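PDB 4J8L: uncharacterized protein YhfS from Escherichia coli, which is of unknown function but carries covalently attached pyridoxal 5'-phosphate and may act as a cysteine synthase. Local coordinates for residues Q53-E56 with Q57-D61; A154-L157 with A158-A162. All coordinates share one frame; numbering follows the deposited sequence. Where two conformers were deposited one is given.

Contact 1. Residues Q53-E56 with Q57-D61; sequences QRVE and QVLAD. With ACY (acetic acid), chain D.
Four backbone bonds tie Gln53-Glu56 to the next turn of helix 50-62. Gln57 N donates to Gln53 O at 2.9 Å and Leu59 N to Val55 O at 2.8 Å. Val58 N to Arg54 O and Ala60 N to Glu56 O complete the i to i+4 ladder.

Gln53 and Gln57, one turn apart, also approach each other through their side chains. In one of the two conformers of Gln53, NE2 of Gln57 lies 3.6 Å from its CD, with the amide planes inclined by 42°; since it rests on that conformer, this contact between long polar chains at a partly exposed edge is doubtful. On the buried side Val55 CG1 comes to 4.3 Å from Leu59 CG. These branched apolar residues suit the face that packs on Leu70 of strand 67-72 and on helix 229-261.

Arg54 is spread over several acceptors. With CG anti to the carbonyl carbon (chi1 -71°) and the chain extended as far as NE, its guanidinium is carried away from the helix. NE then donates to OXT of a bound acetic acid molecule, probably from the crystallisation liquor, at 3.2 Å with a bent N-H...O angle of 144°; Arg50 NE bonds to the same molecule. NH1 bonds to His28 O, and NH2 forms a salt bridge with Glu33. A leucine in place of Arg54 would probably leave the Glu33 carboxylate without this cationic mate and His28 O without its guanidinium donor.

The buried carboxylate of Glu56 is satisfied at both oxygens, OE1 by Gln48 NE2 and OE2 by Leu70 N. Aliphatic side chains thus seat the helix, while Arg54 and the buried Glu56, pointing different ways from it, add directed polar bonds to neighbouring parts of the chain.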
loop_
_atom_site.group_PDB
_atom_site.type_symbol
_atom_site.label_atom_id
_atom_site.label_comp_id
_atom_site.label_asym_id
_atom_site.label_seq_id
_atom_site.Cartn_x
_atom_site.Cartn_y
_atom_site.Cartn_z
ATOM N N GLN A 53 14.808 -16.881 -4.338
ATOM C CA GLN A 53 15.598 -16.070 -5.256
ATOM C C GLN A 53 14.836 -15.874 -6.562
ATOM O O GLN A 53 14.704 -14.749 -7.039
ATOM C CB GLN A 53 16.964 -16.692 -5.548
ATOM C CG GLN A 53 17.786 -15.833 -6.508
ATOM C CD GLN A 53 19.059 -16.497 -6.998
ATOM O OE1 GLN A 53 19.092 -17.696 -7.285
ATOM N NE2 GLN A 53 20.123 -15.710 -7.107
ATOM N N ARG A 54 14.321 -16.968 -7.123
ATOM C CA ARG A 54 13.613 -16.891 -8.399
ATOM C C ARG A 54 12.424 -15.936 -8.311
ATOM O O ARG A 54 12.188 -15.138 -9.218
ATOM C CB ARG A 54 13.114 -18.267 -8.844
ATOM C CG ARG A 54 14.183 -19.221 -9.282
ATOM C CD ARG A 54 13.561 -20.510 -9.817
ATOM N NE ARG A 54 14.563 -21.511 -10.158
ATOM C CZ ARG A 54 15.017 -21.721 -11.387
ATOM N NH1 ARG A 54 14.554 -21.000 -12.397
ATOM N NH2 ARG A 54 15.929 -22.658 -11.607
ATOM N N VAL A 55 11.663 -16.038 -7.226
ATOM C CA VAL A 55 10.504 -15.176 -7.039
ATOM C C VAL A 55 10.947 -13.719 -6.967
ATOM O O VAL A 55 10.324 -12.836 -7.555
ATOM C CB VAL A 55 9.679 -15.568 -5.781
ATOM C CG1 VAL A 55 8.651 -14.479 -5.446
ATOM C CG2 VAL A 55 8.984 -16.907 -5.994
ATOM N N GLU A 56 12.045 -13.473 -6.265
ATOM C CA GLU A 56 12.590 -12.120 -6.183
ATOM C C GLU A 56 12.976 -11.599 -7.567
ATOM O O GLU A 56 12.711 -10.435 -7.882
ATOM C CB GLU A 56 13.761 -12.070 -5.196
ATOM C CG GLU A 56 13.272 -12.207 -3.757
ATOM C CD GLU A 56 14.370 -12.549 -2.768
ATOM O OE1 GLU A 56 15.467 -12.969 -3.195
ATOM O OE2 GLU A 56 14.124 -12.383 -1.548
ATOM N N GLN A 57 13.552 -12.469 -8.401
ATOM C CA GLN A 57 13.872 -12.098 -9.775
ATOM C C GLN A 57 12.606 -11.746 -10.551
ATOM O O GLN A 57 12.592 -10.795 -11.333
ATOM C CB GLN A 57 14.651 -13.219 -10.483
ATOM C CG GLN A 57 16.081 -13.368 -9.954
ATOM C CD GLN A 57 16.763 -14.610 -10.472
ATOM O OE1 GLN A 57 16.190 -15.361 -11.257
ATOM N NE2 GLN A 57 17.999 -14.836 -10.036
ATOM N N VAL A 58 11.548 -12.527 -10.349
ATOM C CA VAL A 58 10.286 -12.254 -11.030
ATOM C C VAL A 58 9.716 -10.909 -10.586
ATOM O O VAL A 58 9.268 -10.109 -11.412
ATOM C CB VAL A 58 9.247 -13.362 -10.758
ATOM C CG1 VAL A 58 7.880 -12.937 -11.250
ATOM C CG2 VAL A 58 9.668 -14.651 -11.444
ATOM N N LEU A 59 9.729 -10.667 -9.282
ATOM C CA LEU A 59 9.230 -9.391 -8.761
ATOM C C LEU A 59 10.010 -8.215 -9.356
ATOM O O LEU A 59 9.417 -7.223 -9.781
ATOM C CB LEU A 59 9.319 -9.344 -7.237
ATOM C CG LEU A 59 8.409 -10.315 -6.496
ATOM C CD1 LEU A 59 8.504 -10.079 -4.996
ATOM C CD2 LEU A 59 6.992 -10.149 -6.976
ATOM N N ALA A 60 11.335 -8.324 -9.392
ATOM C CA ALA A 60 12.150 -7.244 -9.943
ATOM C C ALA A 60 11.783 -6.990 -11.398
ATOM O O ALA A 60 11.589 -5.848 -11.821
ATOM C CB ALA A 60 13.633 -7.574 -9.829
ATOM N N ASP A 61 11.685 -8.073 -12.161
ATOM C CA ASP A 61 11.360 -7.981 -13.568
ATOM C C ASP A 61 9.974 -7.352 -13.773
ATOM O O ASP A 61 9.814 -6.442 -14.577
ATOM C CB ASP A 61 11.442 -9.379 -14.194
ATOM C CG ASP A 61 11.248 -9.362 -15.690
ATOM O OD1 ASP A 61 10.738 -10.365 -16.232
ATOM O OD2 ASP A 61 11.616 -8.351 -16.324
HETATM C C ACY D . 15.429 -24.695 -7.872
HETATM O O ACY D . 15.499 -25.602 -7.012
HETATM O OXT ACY D . 14.472 -23.891 -7.969
HETATM C CH3 ACY D . 16.562 -24.557 -8.845
#

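Contact 2. Residues A154-L157 with A158-A162; sequences ADVL and ATLRA
Ala154-Leu157 runs directly into Ala158-Ala162 as regular alpha helix, and each carbonyl of the first four residues accepts the amide four places on. Ala158 N to Ala154 O and Arg161 N to Leu157 O both measure 2.9 Å, while Leu160 N reaches Val156 O at 3.1 Å.

The carbonyl of Asp155 is gripped twice, by Thr159 N at 3.1 Å and by Thr159 OG1 at 3.0 Å, the two donors coming from opposite faces of its plane. Threonine suits this place because its hydroxyl, set beside its own backbone N (chi1 -58°), folds back onto the preceding turn and is satisfied within the helix, while the rest of the side chain meets Leu123 and Leu126 of helix 123-133.

Val156 and Leu160 lie side by side and point the same way, CG1 of the valine 4.1 Å from CD1 of the leucine. Together with Leu157 they present aliphatic surface to Val140 of strand 137-141. At the solvent-facing side stand the small Ala158 and the long Arg161, whose NH2 bonds to Gly186 O. The helix is therefore amphipathic, apolar toward the sheet and polar or small on its outer side.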
loop_
_atom_site.group_PDB
_atom_site.type_symbol
_atom_site.label_atom_id
_atom_site.label_comp_id
_atom_site.label_asym_id
_atom_site.label_seq_id
_atom_site.Cartn_x
_atom_site.Cartn_y
_atom_site.Cartn_z
ATOM N N ALA A 154 5.538 10.595 -9.392
ATOM C CA ALA A 154 6.658 10.655 -10.332
ATOM C C ALA A 154 7.357 12.014 -10.328
ATOM O O ALA A 154 8.576 12.095 -10.490
ATOM C CB ALA A 154 6.188 10.300 -11.737
ATOM N N ASP A 155 6.585 13.080 -10.135
ATOM C CA ASP A 155 7.147 14.426 -10.154
ATOM C C ASP A 155 7.945 14.728 -8.891
ATOM O O ASP A 155 8.985 15.391 -8.945
ATOM C CB ASP A 155 6.051 15.471 -10.372
ATOM C CG ASP A 155 5.394 15.340 -11.732
ATOM O OD1 ASP A 155 5.974 14.669 -12.614
ATOM O OD2 ASP A 155 4.301 15.904 -11.920
ATOM N N VAL A 156 7.465 14.238 -7.755
ATOM C CA VAL A 156 8.206 14.391 -6.513
ATOM C C VAL A 156 9.516 13.612 -6.608
ATOM O O VAL A 156 10.583 14.112 -6.232
ATOM C CB VAL A 156 7.383 13.900 -5.310
ATOM C CG1 VAL A 156 8.244 13.832 -4.058
ATOM C CG2 VAL A 156 6.180 14.814 -5.090
ATOM N N LEU A 157 9.429 12.390 -7.130
ATOM C CA LEU A 157 10.608 11.547 -7.311
ATOM C C LEU A 157 11.617 12.155 -8.283
ATOM O O LEU A 157 12.821 12.104 -8.036
ATOM C CB LEU A 157 10.209 10.137 -7.763
ATOM C CG LEU A 157 9.405 9.360 -6.717
ATOM C CD1 LEU A 157 8.878 8.056 -7.303
ATOM C CD2 LEU A 157 10.249 9.081 -5.480
ATOM N N ALA A 158 11.124 12.731 -9.378
ATOM C CA ALA A 158 11.991 13.369 -10.361
ATOM C C ALA A 158 12.770 14.523 -9.737
ATOM O O ALA A 158 13.961 14.692 -9.993
ATOM C CB ALA A 158 11.182 13.854 -11.556
ATOM N N THR A 159 12.090 15.308 -8.907
ATOM C CA THR A 159 12.730 16.427 -8.231
ATOM C C THR A 159 13.855 15.931 -7.335
ATOM O O THR A 159 14.954 16.497 -7.329
ATOM C CB THR A 159 11.722 17.239 -7.394
ATOM O OG1 THR A 159 10.679 17.726 -8.246
ATOM C CG2 THR A 159 12.413 18.429 -6.729
ATOM N N LEU A 160 13.577 14.865 -6.594
ATOM C CA LEU A 160 14.544 14.294 -5.668
ATOM C C LEU A 160 15.744 13.725 -6.406
ATOM O O LEU A 160 16.888 13.921 -5.991
ATOM C CB LEU A 160 13.882 13.212 -4.818
ATOM C CG LEU A 160 12.862 13.728 -3.802
ATOM C CD1 LEU A 160 12.041 12.574 -3.233
ATOM C CD2 LEU A 160 13.570 14.489 -2.689
ATOM N N ARG A 161 15.475 13.023 -7.502
ATOM C CA ARG A 161 16.540 12.437 -8.306
ATOM C C ARG A 161 17.444 13.510 -8.906
ATOM O O ARG A 161 18.662 13.342 -8.956
ATOM C CB ARG A 161 15.962 11.551 -9.411
ATOM C CG ARG A 161 17.011 10.954 -10.340
ATOM C CD ARG A 161 16.412 9.855 -11.207
ATOM N NE ARG A 161 15.924 8.729 -10.413
ATOM C CZ ARG A 161 16.641 7.643 -10.132
ATOM N NH1 ARG A 161 17.884 7.529 -10.583
ATOM N NH2 ARG A 161 16.117 6.670 -9.402
ATOM N N ALA A 162 16.848 14.611 -9.354
ATOM C CA ALA A 162 17.620 15.708 -9.944
ATOM C C ALA A 162 18.586 16.295 -8.926
ATOM O O ALA A 162 19.689 16.705 -9.274
ATOM C CB ALA A 162 16.699 16.793 -10.481
#

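Overall arrangement
Contact 1 closes before contact 2 opens along the chain, and their centres lie 26 Å apart, with the nearest atoms about 14 Å from each other, so they do not touch. Both lie in the part of the chain related to the class I and II aminotransferases, and both helices pack on the same mixed seven-stranded sheet. Helix 50-62 lies against strand 67-72 at one edge of the sheet and also meets the long helix 229-261. Helix 153-162 instead connects the adjacent parallel strands 137-141 and 167-170 in a beta-alpha-beta unit. The two contacts thus flank different parts of one sheet, consistent with the large cofactor-binding domain of fold-type I pyridoxal phosphate enzymes.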